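Long-range contacts in putative fimbrial subunit (Corynebacterium diphtheriae, PDB 4HSQ), which probably builds the shaft of an adhesive bacterial pilus as its major pilin SpaD, of which this chain holds domains D2 and D3: residues A29-K34 against V95-K100; K36-F41 against N127-D132; K49-Q54 against V107-V112; N114-K119 against V143-K148. All blocks are in the same frame, centred on the assembly; numbering follows the deposited sequence.

How the contacts relate
Following the chain from its N terminus, the first halves of contacts 1, 2 and 3 come in turn. Contact 1 closes first, when 95-100 returns to 29-34, and it crosses both contact 2 and contact 3. Contact 3 closes next at 107-112, within the span of contact 2, which closes only at 127-132. Contact 4 opens at 114-119, after contact 3 has closed, and its return at 143-148 makes it cross contact 2. Contacts 1 and 2 touch and tie together the loops at one end of the first domain. Contacts 3 and 4, about 34 to 38 Å away between centres, meet through R50 and R109 and join strands near the calcium-bearing domain.

Contact 1 (A29-K34 against V95-K100); sequences APTWGK and VKSGDK
A29 and D99 begin the closely fitted side of this meeting of two loops: A29 N donates to D99 O over 2.8 Å, almost straight along the carbonyl. The methyl of A29 lies 4.1 Å from V95 CG1, and the same V95 methyl reaches W32 CH2 at 3.9 Å. W32 is the main flat surface. With chi1 at 65°, its CG stands between the backbone N and the carbonyl carbon, which folds the indole back along its own segment to lie against the K96-D99 turn. S97 CA sits over one face of the six-membered ring, 3.7 Å from its centroid in a CH-pi contact, while V95 O meets the ring edge in its plane. A29 and V95 are buried here; the P30 ring turns instead to L38 and P129 of the neighbouring loops.

In the middle of the contact G98 N donates to P30 O at 2.8 Å, approaching from above the carbonyl plane. Toward solvent the contact is thinner. S97 is exposed, yet its OG, swung anti to the backbone N (chi1 166°), accepts from W32 N at 3.1 Å and brushes T31, which is exposed too.

The type II turn carrying S97 and G98 is braced from within, as K96 N bonds to D99 OD2. The chemistry therefore implies a division of labour: two backbone bonds and one from W32 N to the S97 hydroxyl hold the loops together and set their register, while the indole packs on V95 and on the S97 backbone.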
loop_
_atom_site.group_PDB
_atom_site.type_symbol
_atom_site.label_atom_id
_atom_site.label_comp_id
_atom_site.label_asym_id
_atom_site.label_seq_id
_atom_site.Cartn_x
_atom_site.Cartn_y
_atom_site.Cartn_z
ATOM N N ALA A 29 20.732 -5.258 -18.507
ATOM C CA ALA A 29 20.991 -4.476 -19.690
ATOM C C ALA A 29 21.504 -5.455 -20.758
ATOM O O ALA A 29 22.016 -6.528 -20.387
ATOM C CB ALA A 29 22.035 -3.410 -19.392
ATOM N N PRO A 30 21.380 -5.157 -22.071
ATOM C CA PRO A 30 21.980 -6.066 -23.057
ATOM C C PRO A 30 23.522 -6.007 -22.985
ATOM O O PRO A 30 24.097 -5.242 -22.185
ATOM C CB PRO A 30 21.435 -5.533 -24.389
ATOM C CG PRO A 30 21.274 -4.051 -24.146
ATOM C CD PRO A 30 20.817 -3.947 -22.714
ATOM N N THR A 31 24.199 -6.819 -23.806
ATOM C CA THR A 31 25.660 -6.824 -23.885
ATOM C C THR A 31 26.101 -6.197 -25.213
ATOM O O THR A 31 25.356 -6.239 -26.186
ATOM C CB THR A 31 26.231 -8.243 -23.719
ATOM O OG1 THR A 31 25.665 -9.086 -24.723
ATOM C CG2 THR A 31 26.004 -8.827 -22.305
ATOM N N TRP A 32 27.310 -5.610 -25.246
ATOM C CA TRP A 32 27.863 -4.978 -26.449
ATOM C C TRP A 32 29.374 -4.854 -26.346
ATOM O O TRP A 32 29.927 -4.755 -25.233
ATOM C CB TRP A 32 27.223 -3.594 -26.730
ATOM C CG TRP A 32 27.507 -2.551 -25.693
ATOM C CD1 TRP A 32 28.537 -1.658 -25.686
ATOM C CD2 TRP A 32 26.741 -2.293 -24.510
ATOM N NE1 TRP A 32 28.453 -0.841 -24.583
ATOM C CE2 TRP A 32 27.369 -1.223 -23.829
ATOM C CE3 TRP A 32 25.588 -2.867 -23.952
ATOM C CZ2 TRP A 32 26.869 -0.702 -22.632
ATOM C CZ3 TRP A 32 25.093 -2.345 -22.765
ATOM C CH2 TRP A 32 25.732 -1.277 -22.120
ATOM N N GLY A 33 30.016 -4.837 -27.524
ATOM C CA GLY A 33 31.458 -4.735 -27.661
ATOM C C GLY A 33 31.945 -3.322 -27.433
ATOM O O GLY A 33 31.137 -2.391 -27.323
ATOM N N LYS A 34 33.267 -3.147 -27.410
ATOM C CA LYS A 34 33.921 -1.848 -27.199
ATOM C C LYS A 34 33.631 -0.840 -28.326
ATOM O O LYS A 34 33.779 0.369 -28.117
ATOM C CB LYS A 34 35.439 -2.042 -27.069
ATOM C CG LYS A 34 35.932 -2.465 -25.687
ATOM C CD LYS A 34 36.140 -1.268 -24.752
ATOM C CE LYS A 34 36.810 -1.643 -23.447
ATOM N NZ LYS A 34 35.954 -2.517 -22.596
ATOM N N VAL A 95 26.480 3.077 -18.199
ATOM C CA VAL A 95 26.010 1.684 -18.240
ATOM C C VAL A 95 27.076 0.799 -18.864
ATOM O O VAL A 95 27.546 1.091 -19.960
ATOM C CB VAL A 95 24.637 1.519 -18.953
ATOM C CG1 VAL A 95 24.132 0.070 -18.859
ATOM C CG2 VAL A 95 23.601 2.485 -18.371
ATOM N N LYS A 96 27.454 -0.278 -18.156
ATOM C CA LYS A 96 28.451 -1.237 -18.652
ATOM C C LYS A 96 27.716 -2.434 -19.231
ATOM O O LYS A 96 26.621 -2.750 -18.787
ATOM C CB LYS A 96 29.460 -1.667 -17.562
ATOM C CG LYS A 96 30.077 -0.531 -16.717
ATOM C CD LYS A 96 31.179 0.253 -17.431
ATOM C CE LYS A 96 31.437 1.605 -16.795
ATOM N NZ LYS A 96 31.032 2.729 -17.690
ATOM N N SER A 97 28.290 -3.062 -20.259
ATOM C CA SER A 97 27.715 -4.225 -20.952
ATOM C C SER A 97 27.206 -5.291 -19.971
ATOM O O SER A 97 27.927 -5.677 -19.048
ATOM C CB SER A 97 28.748 -4.830 -21.900
ATOM O OG SER A 97 28.342 -6.117 -22.323
ATOM N N GLY A 98 25.941 -5.674 -20.133
ATOM C CA GLY A 98 25.268 -6.667 -19.295
ATOM C C GLY A 98 24.975 -6.270 -17.852
ATOM O O GLY A 98 24.632 -7.132 -17.043
ATOM N N ASP A 99 25.117 -4.982 -17.505
ATOM C CA ASP A 99 24.857 -4.487 -16.138
ATOM C C ASP A 99 23.457 -4.818 -15.637
ATOM O O ASP A 99 22.504 -4.773 -16.401
ATOM C CB ASP A 99 25.001 -2.965 -16.079
ATOM C CG ASP A 99 26.344 -2.463 -15.613
ATOM O OD1 ASP A 99 27.184 -3.303 -15.193
ATOM O OD2 ASP A 99 26.551 -1.226 -15.630
ATOM N N LYS A 100 23.339 -5.106 -14.345
ATOM C CA LYS A 100 22.043 -5.289 -13.730
ATOM C C LYS A 100 21.499 -3.888 -13.444
ATOM O O LYS A 100 22.121 -3.123 -12.692
ATOM C CB LYS A 100 22.130 -6.149 -12.465
ATOM C CG LYS A 100 20.812 -6.251 -11.652
ATOM C CD LYS A 100 19.618 -6.855 -12.403
ATOM C CE LYS A 100 19.610 -8.369 -12.416
ATOM N NZ LYS A 100 18.460 -8.907 -13.191
#

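Contact 2 (K36-F41 against N127-D132); sequences KKLTAF and NNPNTD
L38 faces P129 and A40 faces N127 along two irregular segments whose end-to-end directions lie 163° apart, and a single direct backbone bond, N127 N to A40 O at 3.2 Å, pins them. The N127 amide adds a second grip. A chi1 of -71° turns it toward T39, where ND2 donates to T39 OG1 over 3.2 Å with the hydroxyl in the amide plane, the two side chains crossing at about a right angle. The A40 methyl also rests against N127 ND2. Water completes this end: one molecule accepts from T39 N and donates to N127 O, while another lies between T39 OG1 and D132 OD1.

P129 gives the apolar part of the contact. Its CB packs 3.5 Å from K37 O, and its CG lies 4.3 Å from L38 CD1. K36 reaches along the solvent side and bends at its last torsion, bringing NZ to P129 O at 3.2 Å; a water links the same amine to N130 O. N128 OD1 accepts from N130 N, an Asx turn, and also from N130 ND2.

Around the contact, L38 packs on L92 of helix 89-93, N130 ND2 bonds to T31 O, and N127 touches E134 of strand 134-138.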
loop_
_atom_site.group_PDB
_atom_site.type_symbol
_atom_site.label_atom_id
_atom_site.label_comp_id
_atom_site.label_asym_id
_atom_site.label_seq_id
_atom_site.Cartn_x
_atom_site.Cartn_y
_atom_site.Cartn_z
ATOM N N LYS A 36 30.687 -0.320 -29.718
ATOM C CA LYS A 36 29.291 0.106 -29.623
ATOM C C LYS A 36 28.991 0.780 -28.295
ATOM O O LYS A 36 29.834 0.824 -27.396
ATOM C CB LYS A 36 28.363 -1.108 -29.789
ATOM C CG LYS A 36 28.275 -1.614 -31.219
ATOM C CD LYS A 36 27.821 -3.060 -31.277
ATOM C CE LYS A 36 27.971 -3.634 -32.666
ATOM N NZ LYS A 36 27.043 -2.999 -33.643
ATOM N N LYS A 37 27.768 1.295 -28.173
ATOM C CA LYS A 37 27.277 1.883 -26.938
ATOM C C LYS A 37 25.782 1.629 -26.870
ATOM O O LYS A 37 25.154 1.360 -27.891
ATOM C CB LYS A 37 27.624 3.392 -26.817
ATOM C CG LYS A 37 27.124 4.278 -27.966
ATOM C CD LYS A 37 27.477 5.761 -27.735
ATOM C CE LYS A 37 27.101 6.655 -28.891
ATOM N NZ LYS A 37 25.633 6.794 -29.060
ATOM N N LEU A 38 25.231 1.659 -25.661
ATOM C CA LEU A 38 23.799 1.536 -25.425
ATOM C C LEU A 38 23.221 2.873 -25.824
ATOM O O LEU A 38 23.689 3.894 -25.319
ATOM C CB LEU A 38 23.560 1.186 -23.951
ATOM C CG LEU A 38 22.143 0.961 -23.479
ATOM C CD1 LEU A 38 21.478 -0.233 -24.179
ATOM C CD2 LEU A 38 22.112 0.797 -21.956
ATOM N N THR A 39 22.302 2.890 -26.804
ATOM C CA THR A 39 21.772 4.149 -27.338
ATOM C C THR A 39 20.422 4.539 -26.725
ATOM O O THR A 39 20.031 5.697 -26.836
ATOM C CB THR A 39 21.670 4.108 -28.873
ATOM O OG1 THR A 39 20.703 3.129 -29.270
ATOM C CG2 THR A 39 23.034 3.876 -29.554
ATOM N N ALA A 40 19.709 3.585 -26.100
ATOM C CA ALA A 40 18.432 3.871 -25.438
ATOM C C ALA A 40 18.121 2.821 -24.396
ATOM O O ALA A 40 18.338 1.637 -24.611
ATOM C CB ALA A 40 17.292 3.956 -26.451
ATOM N N PHE A 41 17.619 3.262 -23.248
ATOM C CA PHE A 41 17.181 2.391 -22.164
ATOM C C PHE A 41 16.178 3.153 -21.328
ATOM O O PHE A 41 16.475 4.267 -20.902
ATOM C CB PHE A 41 18.359 1.929 -21.279
ATOM C CG PHE A 41 17.996 0.792 -20.355
ATOM C CD1 PHE A 41 17.301 1.027 -19.173
ATOM C CD2 PHE A 41 18.313 -0.518 -20.682
ATOM C CE1 PHE A 41 16.924 -0.027 -18.341
ATOM C CE2 PHE A 41 17.936 -1.576 -19.848
ATOM C CZ PHE A 41 17.247 -1.321 -18.681
ATOM N N ASN A 127 17.254 -0.296 -26.856
ATOM C CA ASN A 127 17.769 -0.618 -28.181
ATOM C C ASN A 127 18.894 -1.615 -27.996
ATOM O O ASN A 127 19.787 -1.374 -27.188
ATOM C CB ASN A 127 18.266 0.643 -28.908
ATOM C CG ASN A 127 17.172 1.590 -29.362
ATOM O OD1 ASN A 127 15.986 1.252 -29.405
ATOM N ND2 ASN A 127 17.556 2.807 -29.727
ATOM N N ASN A 128 18.813 -2.768 -28.665
ATOM C CA ASN A 128 19.889 -3.767 -28.606
ATOM C C ASN A 128 21.039 -3.232 -29.473
ATOM O O ASN A 128 20.840 -3.052 -30.674
ATOM C CB ASN A 128 19.390 -5.134 -29.082
ATOM C CG ASN A 128 20.374 -6.243 -28.800
ATOM O OD1 ASN A 128 21.547 -6.164 -29.147
ATOM N ND2 ASN A 128 19.926 -7.285 -28.125
ATOM N N PRO A 129 22.215 -2.912 -28.908
ATOM C CA PRO A 129 23.282 -2.314 -29.731
ATOM C C PRO A 129 23.843 -3.219 -30.826
ATOM O O PRO A 129 24.474 -2.720 -31.753
ATOM C CB PRO A 129 24.386 -1.989 -28.717
ATOM C CG PRO A 129 23.753 -2.072 -27.379
ATOM C CD PRO A 129 22.636 -3.050 -27.497
ATOM N N ASN A 130 23.631 -4.531 -30.715
ATOM C CA ASN A 130 24.159 -5.490 -31.674
ATOM C C ASN A 130 23.322 -5.519 -32.955
ATOM O O ASN A 130 23.877 -5.754 -34.028
ATOM C CB ASN A 130 24.224 -6.882 -31.049
ATOM C CG ASN A 130 24.968 -6.935 -29.738
ATOM O OD1 ASN A 130 26.198 -6.969 -29.703
ATOM N ND2 ASN A 130 24.235 -6.970 -28.626
ATOM N N THR A 131 22.002 -5.243 -32.852
ATOM C CA THR A 131 21.058 -5.311 -33.979
ATOM C C THR A 131 20.304 -3.993 -34.262
ATOM O O THR A 131 19.643 -3.878 -35.300
ATOM C CB THR A 131 20.022 -6.402 -33.679
ATOM O OG1 THR A 131 19.211 -5.968 -32.589
ATOM C CG2 THR A 131 20.659 -7.760 -33.336
ATOM N N ASP A 132 20.343 -3.034 -33.307
ATOM C CA ASP A 132 19.642 -1.731 -33.334
ATOM C C ASP A 132 18.109 -1.915 -33.270
ATOM O O ASP A 132 17.360 -0.970 -33.520
ATOM C CB ASP A 132 20.060 -0.853 -34.539
ATOM C CG ASP A 132 21.444 -0.243 -34.410
ATOM O OD1 ASP A 132 21.684 0.484 -33.418
ATOM O OD2 ASP A 132 22.273 -0.453 -35.322
HETATM O O HOH W 1 26.509 -5.940 -34.592
HETATM O O HOH W 2 21.693 0.487 -28.101
HETATM O O HOH W 3 21.669 0.715 -30.790
#

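Contact 3 (K49-Q54 against V107-V112); sequences KRLDFQ and VKRKEV
V112 O is gripped by two arginines, one from each segment. R50 NH1 donates to it over 2.8 Å, nearly along the carbonyl direction, and R109 NH2 reaches it at 3.0 Å, in plane and on a lone pair. R109 runs extended from CG to NE beside its own loop, so that NE can also bond to E111 O; both carbonyls lie at the guanidinium edge. The side chains of R50 and R109 point the same way with their planes 64° apart, and the shared acceptor probably eases the closeness of their charges. Other partners hold them as well: D48 forms a salt bridge with R50 NE, and T116 O accepts from R109 NH2.

On the other face, with D52, lies K110. Its chain crosses the D52 side chain at about a right angle, D52 OD2 lying 3.1 Å from K110 CG, then bends at chi3 to carry NZ toward K49 O in a weak bond. The ion pair from D52 OD1 to K110 NZ is long, at 3.8 Å.

Between these groups the backbones pair as antiparallel strands. D52 and K108 form the hydrogen-bonded pair, with D52 N to K108 O at 2.9 Å, and K110 N extends the pattern by donating to R50 O at 2.8 Å. On the face holding L51 and V107, L51 CD2 and V107 CG2 lie 4.1 Å apart, packing toward Y21 and Y23.

Such pairing of strands 51-61 and 100-109 is characteristic of an antiparallel sheet in a beta-sandwich, consistent with a CnaA-type pilin domain.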
loop_
_atom_site.group_PDB
_atom_site.type_symbol
_atom_site.label_atom_id
_atom_site.label_comp_id
_atom_site.label_asym_id
_atom_site.label_seq_id
_atom_site.Cartn_x
_atom_site.Cartn_y
_atom_site.Cartn_z
ATOM N N LYS A 49 -4.442 3.771 -10.922
ATOM C CA LYS A 49 -4.994 5.115 -10.735
ATOM C C LYS A 49 -5.145 5.520 -9.254
ATOM O O LYS A 49 -5.173 6.707 -8.959
ATOM C CB LYS A 49 -6.331 5.262 -11.475
ATOM C CG LYS A 49 -6.215 5.187 -13.020
ATOM C CD LYS A 49 -5.382 6.300 -13.699
ATOM C CE LYS A 49 -6.189 7.516 -14.089
ATOM N NZ LYS A 49 -5.342 8.563 -14.722
ATOM N N ARG A 50 -5.148 4.556 -8.327
ATOM C CA ARG A 50 -5.232 4.839 -6.892
ATOM C C ARG A 50 -3.856 5.232 -6.330
ATOM O O ARG A 50 -3.749 5.596 -5.167
ATOM C CB ARG A 50 -5.801 3.609 -6.147
ATOM C CG ARG A 50 -7.269 3.358 -6.533
ATOM C CD ARG A 50 -7.728 1.993 -6.039
ATOM N NE ARG A 50 -7.078 0.920 -6.809
ATOM C CZ ARG A 50 -7.317 -0.373 -6.640
ATOM N NH1 ARG A 50 -8.162 -0.777 -5.706
ATOM N NH2 ARG A 50 -6.666 -1.277 -7.366
ATOM N N LEU A 51 -2.796 5.157 -7.147
ATOM C CA LEU A 51 -1.475 5.537 -6.636
ATOM C C LEU A 51 -1.126 6.928 -7.015
ATOM O O LEU A 51 -1.457 7.351 -8.110
ATOM C CB LEU A 51 -0.391 4.617 -7.186
ATOM C CG LEU A 51 -0.478 3.125 -6.807
ATOM C CD1 LEU A 51 0.606 2.338 -7.533
ATOM C CD2 LEU A 51 -0.424 2.941 -5.268
ATOM N N ASP A 52 -0.422 7.634 -6.103
ATOM C CA ASP A 52 0.200 8.930 -6.341
ATOM C C ASP A 52 1.671 8.696 -6.345
ATOM O O ASP A 52 2.241 8.371 -5.282
ATOM C CB ASP A 52 -0.138 9.954 -5.237
ATOM C CG ASP A 52 -1.525 10.543 -5.304
ATOM O OD1 ASP A 52 -2.062 10.683 -6.432
ATOM O OD2 ASP A 52 -2.045 10.941 -4.242
ATOM N N PHE A 53 2.308 8.853 -7.508
ATOM C CA PHE A 53 3.759 8.730 -7.598
ATOM C C PHE A 53 4.402 9.829 -6.732
ATOM O O PHE A 53 3.943 10.970 -6.780
ATOM C CB PHE A 53 4.192 8.879 -9.083
ATOM C CG PHE A 53 5.672 9.052 -9.270
ATOM C CD1 PHE A 53 6.539 7.972 -9.130
ATOM C CD2 PHE A 53 6.209 10.299 -9.576
ATOM C CE1 PHE A 53 7.922 8.138 -9.278
ATOM C CE2 PHE A 53 7.588 10.459 -9.756
ATOM C CZ PHE A 53 8.436 9.375 -9.606
ATOM N N GLN A 54 5.427 9.497 -5.949
ATOM C CA GLN A 54 6.143 10.448 -5.089
ATOM C C GLN A 54 7.454 10.879 -5.741
ATOM O O GLN A 54 7.625 12.055 -6.079
ATOM C CB GLN A 54 6.438 9.841 -3.699
ATOM C CG GLN A 54 5.190 9.330 -2.952
ATOM C CD GLN A 54 4.164 10.409 -2.745
ATOM O OE1 GLN A 54 3.057 10.397 -3.305
ATOM N NE2 GLN A 54 4.507 11.361 -1.955
ATOM N N VAL A 107 5.669 5.473 -3.952
ATOM C CA VAL A 107 4.256 5.788 -4.200
ATOM C C VAL A 107 3.502 5.871 -2.886
ATOM O O VAL A 107 3.993 5.388 -1.843
ATOM C CB VAL A 107 3.586 4.708 -5.135
ATOM C CG1 VAL A 107 4.190 4.713 -6.544
ATOM C CG2 VAL A 107 3.627 3.302 -4.519
ATOM N N LYS A 108 2.271 6.383 -2.949
ATOM C CA LYS A 108 1.300 6.356 -1.856
ATOM C C LYS A 108 -0.001 5.895 -2.439
ATOM O O LYS A 108 -0.409 6.414 -3.479
ATOM C CB LYS A 108 1.090 7.715 -1.156
ATOM C CG LYS A 108 2.319 8.177 -0.352
ATOM C CD LYS A 108 2.101 9.568 0.273
ATOM C CE LYS A 108 3.378 10.012 0.976
ATOM N NZ LYS A 108 3.251 11.377 1.574
ATOM N N ARG A 109 -0.678 4.972 -1.761
ATOM C CA ARG A 109 -2.002 4.540 -2.209
ATOM C C ARG A 109 -3.014 5.502 -1.596
ATOM O O ARG A 109 -3.068 5.619 -0.374
ATOM C CB ARG A 109 -2.270 3.088 -1.816
ATOM C CG ARG A 109 -3.599 2.585 -2.357
ATOM C CD ARG A 109 -3.765 1.152 -1.933
ATOM N NE ARG A 109 -5.051 0.596 -2.326
ATOM C CZ ARG A 109 -5.263 -0.708 -2.439
ATOM N NH1 ARG A 109 -4.281 -1.563 -2.205
ATOM N NH2 ARG A 109 -6.453 -1.164 -2.814
ATOM N N LYS A 110 -3.801 6.206 -2.436
ATOM C CA LYS A 110 -4.715 7.255 -1.960
ATOM C C LYS A 110 -5.945 6.720 -1.279
ATOM O O LYS A 110 -6.579 7.433 -0.496
ATOM C CB LYS A 110 -5.233 8.122 -3.144
ATOM C CG LYS A 110 -4.205 8.790 -3.994
ATOM C CD LYS A 110 -4.911 9.582 -5.099
ATOM C CE LYS A 110 -4.911 8.847 -6.411
ATOM N NZ LYS A 110 -5.574 9.637 -7.480
ATOM N N GLU A 111 -6.363 5.518 -1.674
ATOM C CA GLU A 111 -7.584 4.911 -1.162
ATOM C C GLU A 111 -7.630 3.447 -1.468
ATOM O O GLU A 111 -6.897 2.977 -2.337
ATOM C CB GLU A 111 -8.812 5.576 -1.853
ATOM C CG GLU A 111 -8.847 5.385 -3.360
ATOM C CD GLU A 111 -10.087 5.910 -4.055
ATOM O OE1 GLU A 111 -11.166 5.971 -3.416
ATOM O OE2 GLU A 111 -9.986 6.204 -5.267
ATOM N N VAL A 112 -8.523 2.730 -0.791
ATOM C CA VAL A 112 -8.735 1.322 -1.088
ATOM C C VAL A 112 -9.362 1.209 -2.488
ATOM O O VAL A 112 -8.906 0.428 -3.310
ATOM C CB VAL A 112 -9.616 0.684 0.019
ATOM C CG1 VAL A 112 -10.152 -0.693 -0.399
ATOM C CG2 VAL A 112 -8.846 0.602 1.331
HETATM O O HOH W 4 -3.079 9.255 -9.086
#

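Contact 4 (N114-K119 against V143-K148); sequences NTTELK and VTYHGK
E117 and Y145 face each other as a non-hydrogen-bonded antiparallel pair, and three neighbours meet the tyrosine ring from different directions. E117 CB approaches it obliquely, 3.5 Å from Y145 CE1, while T116 OG1 stands in the ring plane at its edge, 3.5 Å from Y145 CD1. V143 CG1, two residues before the tyrosine, packs over one ring face, offset toward the rim, and also meets E117 CB at 3.6 Å. With chi1 at 71° and an extended chain beyond CG, the E117 carboxylate is carried out past the ring, where a water joins its OE1 to Y145 OH. K119 lies alongside V143, K119 CG touching V143 CG2 at 3.9 Å.

The other face belongs to L118 and T144, the hydrogen-bonded pair: L118 N donates to T144 O at 2.8 Å and T144 N returns the bond. A water bridges L118 O and T144 OG1, whose other partner is D12.

L118 and T144 pack on Y21 and Y23 of strand 20-28, across the sandwich. Strand 142-155, paired here with 117-127, goes on beside 199-206 and 264-271, and the side chain of T116 comes about 4 Å from that of the calcium ligand I251.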
loop_
_atom_site.group_PDB
_atom_site.type_symbol
_atom_site.label_atom_id
_atom_site.label_comp_id
_atom_site.label_asym_id
_atom_site.label_seq_id
_atom_site.Cartn_x
_atom_site.Cartn_y
_atom_site.Cartn_z
ATOM N N ASN A 114 -12.170 0.164 -5.346
ATOM C CA ASN A 114 -13.177 -0.888 -5.571
ATOM C C ASN A 114 -12.685 -2.326 -5.463
ATOM O O ASN A 114 -13.502 -3.245 -5.526
ATOM C CB ASN A 114 -13.886 -0.640 -6.902
ATOM C CG ASN A 114 -14.794 0.585 -6.865
ATOM O OD1 ASN A 114 -15.264 1.034 -5.810
ATOM N ND2 ASN A 114 -15.082 1.142 -8.026
ATOM N N THR A 115 -11.375 -2.536 -5.210
ATOM C CA THR A 115 -10.831 -3.874 -4.958
ATOM C C THR A 115 -9.813 -3.723 -3.844
ATOM O O THR A 115 -9.117 -2.699 -3.786
ATOM C CB THR A 115 -10.178 -4.513 -6.229
ATOM O OG1 THR A 115 -9.106 -3.678 -6.689
ATOM C CG2 THR A 115 -11.191 -4.806 -7.366
ATOM N N THR A 116 -9.630 -4.761 -3.045
ATOM C CA THR A 116 -8.555 -4.700 -2.050
ATOM C C THR A 116 -7.231 -4.790 -2.785
ATOM O O THR A 116 -6.290 -4.102 -2.404
ATOM C CB THR A 116 -8.687 -5.814 -1.010
ATOM O OG1 THR A 116 -8.675 -7.074 -1.688
ATOM C CG2 THR A 116 -9.963 -5.677 -0.162
ATOM N N GLU A 117 -7.169 -5.595 -3.885
ATOM C CA GLU A 117 -5.912 -5.738 -4.625
ATOM C C GLU A 117 -5.550 -4.508 -5.434
ATOM O O GLU A 117 -6.414 -3.843 -5.981
ATOM C CB GLU A 117 -5.911 -6.967 -5.560
ATOM C CG GLU A 117 -6.802 -6.858 -6.789
ATOM C CD GLU A 117 -6.656 -7.983 -7.795
ATOM O OE1 GLU A 117 -5.869 -8.923 -7.548
ATOM O OE2 GLU A 117 -7.344 -7.924 -8.837
ATOM N N LEU A 118 -4.252 -4.221 -5.499
ATOM C CA LEU A 118 -3.710 -3.170 -6.351
ATOM C C LEU A 118 -2.483 -3.797 -6.981
ATOM O O LEU A 118 -1.522 -4.128 -6.282
ATOM C CB LEU A 118 -3.401 -1.875 -5.554
ATOM C CG LEU A 118 -2.947 -0.659 -6.378
ATOM C CD1 LEU A 118 -3.268 0.644 -5.631
ATOM C CD2 LEU A 118 -1.438 -0.739 -6.680
ATOM N N LYS A 119 -2.546 -4.011 -8.291
ATOM C CA LYS A 119 -1.484 -4.679 -9.027
ATOM C C LYS A 119 -0.504 -3.720 -9.642
ATOM O O LYS A 119 -0.855 -2.598 -9.978
ATOM C CB LYS A 119 -2.093 -5.559 -10.138
ATOM C CG LYS A 119 -3.047 -6.621 -9.550
ATOM C CD LYS A 119 -3.675 -7.537 -10.611
ATOM C CE LYS A 119 -4.667 -6.840 -11.487
ATOM N NZ LYS A 119 -5.544 -7.821 -12.185
ATOM N N VAL A 143 1.352 -7.620 -6.217
ATOM C CA VAL A 143 0.064 -7.159 -5.727
ATOM C C VAL A 143 0.227 -6.655 -4.305
ATOM O O VAL A 143 0.966 -7.241 -3.514
ATOM C CB VAL A 143 -1.011 -8.293 -5.826
ATOM C CG1 VAL A 143 -2.405 -7.754 -5.562
ATOM C CG2 VAL A 143 -0.977 -8.994 -7.191
ATOM N N THR A 144 -0.528 -5.604 -3.983
ATOM C CA THR A 144 -0.605 -4.982 -2.650
ATOM C C THR A 144 -2.068 -4.922 -2.282
ATOM O O THR A 144 -2.866 -4.419 -3.074
ATOM C CB THR A 144 0.019 -3.576 -2.697
ATOM O OG1 THR A 144 1.378 -3.701 -3.135
ATOM C CG2 THR A 144 -0.039 -2.873 -1.347
ATOM N N TYR A 145 -2.415 -5.338 -1.061
ATOM C CA TYR A 145 -3.813 -5.349 -0.631
ATOM C C TYR A 145 -4.080 -4.432 0.541
ATOM O O TYR A 145 -3.367 -4.475 1.548
ATOM C CB TYR A 145 -4.240 -6.756 -0.200
ATOM C CG TYR A 145 -4.193 -7.818 -1.268
ATOM C CD1 TYR A 145 -5.336 -8.159 -1.993
ATOM C CD2 TYR A 145 -3.012 -8.494 -1.553
ATOM C CE1 TYR A 145 -5.313 -9.201 -2.935
ATOM C CE2 TYR A 145 -2.982 -9.546 -2.479
ATOM C CZ TYR A 145 -4.130 -9.878 -3.179
ATOM O OH TYR A 145 -4.083 -10.886 -4.108
ATOM N N HIS A 146 -5.150 -3.656 0.431
ATOM C CA HIS A 146 -5.627 -2.770 1.497
ATOM C C HIS A 146 -7.100 -2.926 1.607
ATOM O O HIS A 146 -7.747 -3.132 0.591
ATOM C CB HIS A 146 -5.275 -1.289 1.243
ATOM C CG HIS A 146 -3.814 -0.959 1.404
ATOM N ND1 HIS A 146 -2.908 -1.204 0.391
ATOM C CD2 HIS A 146 -3.161 -0.384 2.449
ATOM C CE1 HIS A 146 -1.737 -0.787 0.847
ATOM N NE2 HIS A 146 -1.842 -0.289 2.083
ATOM N N GLY A 147 -7.647 -2.716 2.798
ATOM C CA GLY A 147 -9.093 -2.797 2.972
ATOM C C GLY A 147 -9.591 -1.690 3.859
ATOM O O GLY A 147 -8.805 -1.007 4.525
ATOM N N LYS A 148 -10.888 -1.479 3.837
ATOM C CA LYS A 148 -11.498 -0.476 4.721
ATOM C C LYS A 148 -11.914 -1.112 6.036
ATOM O O LYS A 148 -12.329 -2.264 6.064
ATOM C CB LYS A 148 -12.714 0.144 4.052
ATOM C CG LYS A 148 -12.330 0.928 2.819
ATOM C CD LYS A 148 -13.482 1.850 2.406
ATOM C CE LYS A 148 -13.884 1.655 0.974
ATOM N NZ LYS A 148 -15.137 2.397 0.675
HETATM O O HOH W 5 -6.054 -10.947 -5.835
HETATM O O HOH W 6 1.318 -3.591 -5.855
#